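Local atomic coordinates of citrate synthase (Metallosphaera sedula, PDB entry 6ABW), a protein that probably catalyses the condensation of oxaloacetate with acetyl-CoA, using water to release citrate and CoA, a step of the tricarboxylic acid cycle. Residues S140-R148 with F164-S174. Numbering follows the deposited sequence.
Sequences STVVANVLR and FAKSFLKASFS
Ala144 meets Ala171 and Ser172 where segments 140-148, part of helix 128-151, and 164-173 run roughly parallel, their axes 8.5 Å apart at closest and at 25°. Small residues suit this place: Ala144 CA comes to 4.6 Å from Ser172 CA. Ser172 can face the Ala144 methyl because its OG donates back to Phe168 O, which also accepts from Ser172 N. Phe168, its CG anti to the backbone N (chi1 171°), extends its ring between the helices; Ala144 N lies at the ring edge, and Val143 CG1 packs 3.8 Å from Phe168 CZ. Ser140, small enough to fit between two phenylalanines, sets OG 3.4 Å from Phe168 CD1 and CB against Phe164 CZ. Leu147 CD2 touches Phe173 CE1.

Polar links flank this seam. A water joins Ser140 OG to Phe164 O. Arg148, bent at chi3, sends NH2 to Ser172 O at 3.2 Å, the oxygen in the guanidinium plane though NH2 stands above the carbonyl plane, and weakly to Ser174 OG; NE hydrogen-bonds to Lys154 O. A leucine here would probably cost the C-terminal end of helix 164-173 its tie to Lys154. This is buried helix packing within the mostly helical citrate synthase fold, away from the annotated sites, with helix 179-191 against Phe168 and helix 104-119 against Val143.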
loop_
_atom_site.group_PDB
_atom_site.type_symbol
_atom_site.label_atom_id
_atom_site.label_comp_id
_atom_site.label_asym_id
_atom_site.label_seq_id
_atom_site.Cartn_x
_atom_site.Cartn_y
_atom_site.Cartn_z
ATOM N N SER A 140 -13.628 -2.662 12.237
ATOM C CA SER A 140 -14.122 -2.351 13.588
ATOM C C SER A 140 -13.241 -2.983 14.667
ATOM O O SER A 140 -12.777 -2.302 15.614
ATOM C CB SER A 140 -15.602 -2.817 13.704
ATOM O OG SER A 140 -16.071 -2.556 14.987
ATOM N N THR A 141 -12.963 -4.270 14.516
ATOM C CA THR A 141 -12.098 -4.958 15.461
ATOM C C THR A 141 -10.711 -4.354 15.576
ATOM O O THR A 141 -10.198 -4.134 16.660
ATOM C CB THR A 141 -12.011 -6.408 15.046
ATOM O OG1 THR A 141 -13.349 -6.965 15.003
ATOM C CG2 THR A 141 -11.164 -7.224 16.039
ATOM N N VAL A 142 -10.122 -4.056 14.419
ATOM C CA VAL A 142 -8.810 -3.410 14.358
ATOM C C VAL A 142 -8.781 -2.046 14.994
ATOM O O VAL A 142 -7.931 -1.798 15.854
ATOM C CB VAL A 142 -8.318 -3.348 12.905
ATOM C CG1 VAL A 142 -7.082 -2.464 12.778
ATOM C CG2 VAL A 142 -8.030 -4.799 12.459
ATOM N N VAL A 143 -9.747 -1.178 14.690
ATOM C CA VAL A 143 -9.681 0.177 15.204
ATOM C C VAL A 143 -9.899 0.223 16.736
ATOM O O VAL A 143 -9.169 0.894 17.477
ATOM C CB VAL A 143 -10.627 1.097 14.428
ATOM C CG1 VAL A 143 -10.600 2.466 15.048
ATOM C CG2 VAL A 143 -10.176 1.222 12.973
ATOM N N ALA A 144 -10.797 -0.622 17.219
ATOM C CA ALA A 144 -11.094 -0.693 18.635
ATOM C C ALA A 144 -9.823 -1.147 19.396
ATOM O O ALA A 144 -9.484 -0.588 20.440
ATOM C CB ALA A 144 -12.271 -1.668 18.860
ATOM N N ASN A 145 -9.097 -2.091 18.824
ATOM C CA ASN A 145 -7.895 -2.646 19.437
ATOM C C ASN A 145 -6.666 -1.760 19.341
ATOM O O ASN A 145 -5.818 -1.753 20.200
ATOM C CB ASN A 145 -7.703 -4.084 19.017
ATOM C CG ASN A 145 -8.679 -4.983 19.777
ATOM O OD1 ASN A 145 -8.580 -5.098 21.003
ATOM N ND2 ASN A 145 -9.734 -5.430 19.084
ATOM N N VAL A 146 -6.618 -0.924 18.265
ATOM C CA VAL A 146 -5.594 0.084 18.149
ATOM C C VAL A 146 -5.751 1.106 19.286
ATOM O O VAL A 146 -4.797 1.488 19.967
ATOM C CB VAL A 146 -5.631 0.724 16.729
ATOM C CG1 VAL A 146 -4.823 2.042 16.662
ATOM C CG2 VAL A 146 -5.073 -0.239 15.690
ATOM N N LEU A 147 -6.973 1.529 19.553
ATOM C CA LEU A 147 -7.214 2.452 20.653
ATOM C C LEU A 147 -6.766 1.809 21.969
ATOM O O LEU A 147 -6.062 2.454 22.821
ATOM C CB LEU A 147 -8.696 2.861 20.682
ATOM C CG LEU A 147 -9.116 3.462 22.065
ATOM C CD1 LEU A 147 -8.448 4.790 22.234
ATOM C CD2 LEU A 147 -10.636 3.544 22.107
ATOM N N ARG A 148 -7.211 0.571 22.151
ATOM C CA ARG A 148 -6.991 -0.087 23.422
ATOM C C ARG A 148 -5.495 -0.405 23.682
ATOM O O ARG A 148 -4.959 -0.198 24.776
ATOM C CB ARG A 148 -7.910 -1.272 23.524
ATOM C CG ARG A 148 -9.360 -0.840 23.720
ATOM C CD ARG A 148 -10.289 -2.035 23.728
ATOM N NE ARG A 148 -10.205 -2.779 24.985
ATOM C CZ ARG A 148 -10.846 -2.455 26.110
ATOM N NH1 ARG A 148 -10.630 -3.180 27.184
ATOM N NH2 ARG A 148 -11.618 -1.364 26.214
ATOM N N PHE A 164 -23.857 -1.913 14.426
ATOM C CA PHE A 164 -22.416 -1.852 14.181
ATOM C C PHE A 164 -21.801 -0.785 14.997
ATOM O O PHE A 164 -20.790 -1.016 15.657
ATOM C CB PHE A 164 -22.205 -1.634 12.708
ATOM C CG PHE A 164 -20.729 -1.564 12.263
ATOM C CD1 PHE A 164 -20.007 -0.409 12.368
ATOM C CD2 PHE A 164 -20.115 -2.684 11.695
ATOM C CE1 PHE A 164 -18.621 -0.343 11.942
ATOM C CE2 PHE A 164 -18.798 -2.659 11.279
ATOM C CZ PHE A 164 -18.051 -1.452 11.346
ATOM N N ALA A 165 -22.420 0.391 14.987
ATOM C CA ALA A 165 -21.927 1.506 15.807
ATOM C C ALA A 165 -21.841 1.165 17.281
ATOM O O ALA A 165 -20.889 1.478 17.976
ATOM C CB ALA A 165 -22.788 2.751 15.601
ATOM N N LYS A 166 -22.915 0.560 17.811
ATOM C CA LYS A 166 -22.911 0.161 19.214
ATOM C C LYS A 166 -21.848 -0.894 19.569
ATOM O O LYS A 166 -21.154 -0.745 20.570
ATOM C CB LYS A 166 -24.332 -0.327 19.651
ATOM C CG LYS A 166 -24.404 -0.486 21.129
ATOM C CD LYS A 166 -25.791 -0.993 21.497
ATOM C CE LYS A 166 -25.828 -1.266 22.995
ATOM N NZ LYS A 166 -27.280 -1.377 23.419
ATOM N N SER A 167 -21.706 -1.886 18.736
ATOM C CA SER A 167 -20.685 -2.945 18.930
ATOM C C SER A 167 -19.273 -2.374 18.951
ATOM O O SER A 167 -18.430 -2.757 19.813
ATOM C CB SER A 167 -20.815 -4.042 17.886
ATOM O OG SER A 167 -22.049 -4.732 17.998
ATOM N N PHE A 168 -19.045 -1.390 18.072
ATOM C CA PHE A 168 -17.741 -0.718 17.967
ATOM C C PHE A 168 -17.444 0.121 19.231
ATOM O O PHE A 168 -16.369 0.037 19.875
ATOM C CB PHE A 168 -17.673 0.111 16.649
ATOM C CG PHE A 168 -16.453 0.972 16.606
ATOM C CD1 PHE A 168 -15.192 0.372 16.580
ATOM C CD2 PHE A 168 -16.529 2.397 16.691
ATOM C CE1 PHE A 168 -14.034 1.127 16.576
ATOM C CE2 PHE A 168 -15.367 3.152 16.697
ATOM C CZ PHE A 168 -14.114 2.521 16.610
ATOM N N LEU A 169 -18.441 0.893 19.695
ATOM C CA LEU A 169 -18.275 1.685 20.901
ATOM C C LEU A 169 -18.119 0.840 22.171
ATOM O O LEU A 169 -17.308 1.168 23.017
ATOM C CB LEU A 169 -19.407 2.662 21.074
ATOM C CG LEU A 169 -19.564 3.791 20.052
ATOM C CD1 LEU A 169 -20.881 4.512 20.294
ATOM C CD2 LEU A 169 -18.401 4.753 20.106
ATOM N N LYS A 170 -18.865 -0.247 22.278
ATOM C CA LYS A 170 -18.699 -1.142 23.403
ATOM C C LYS A 170 -17.364 -1.832 23.434
ATOM O O LYS A 170 -16.774 -1.950 24.500
ATOM C CB LYS A 170 -19.805 -2.181 23.409
ATOM C CG LYS A 170 -21.128 -1.618 23.802
ATOM C CD LYS A 170 -22.119 -2.795 24.004
ATOM C CE LYS A 170 -21.803 -3.576 25.299
ATOM N NZ LYS A 170 -22.516 -4.880 25.348
ATOM N N ALA A 171 -16.845 -2.259 22.281
ATOM C CA ALA A 171 -15.508 -2.871 22.240
ATOM C C ALA A 171 -14.455 -1.830 22.581
ATOM O O ALA A 171 -13.536 -2.065 23.407
ATOM C CB ALA A 171 -15.227 -3.486 20.862
ATOM N N SER A 172 -14.595 -0.634 22.009
ATOM C CA SER A 172 -13.646 0.447 22.292
ATOM C C SER A 172 -13.487 0.835 23.779
ATOM O O SER A 172 -12.364 1.058 24.279
ATOM C CB SER A 172 -14.007 1.704 21.480
ATOM O OG SER A 172 -13.831 1.463 20.086
ATOM N N PHE A 173 -14.641 0.942 24.471
ATOM C CA PHE A 173 -14.621 1.575 25.762
ATOM C C PHE A 173 -15.028 0.698 26.967
ATOM O O PHE A 173 -14.901 1.176 28.136
ATOM C CB PHE A 173 -15.576 2.784 25.658
ATOM C CG PHE A 173 -15.108 3.842 24.680
ATOM C CD1 PHE A 173 -13.877 4.438 24.856
ATOM C CD2 PHE A 173 -15.943 4.284 23.687
ATOM C CE1 PHE A 173 -13.441 5.438 23.977
ATOM C CE2 PHE A 173 -15.503 5.271 22.767
ATOM C CZ PHE A 173 -14.267 5.820 22.916
ATOM N N SER A 174 -15.504 -0.499 26.714
ATOM C CA SER A 174 -15.981 -1.418 27.819
ATOM C C SER A 174 -17.051 -0.753 28.719
ATOM O O SER A 174 -16.952 -0.782 29.934
ATOM C CB SER A 174 -14.828 -1.825 28.727
ATOM O OG SER A 174 -13.731 -2.391 28.021
HETATM O O HOH W 1 -18.751 -2.977 15.156
#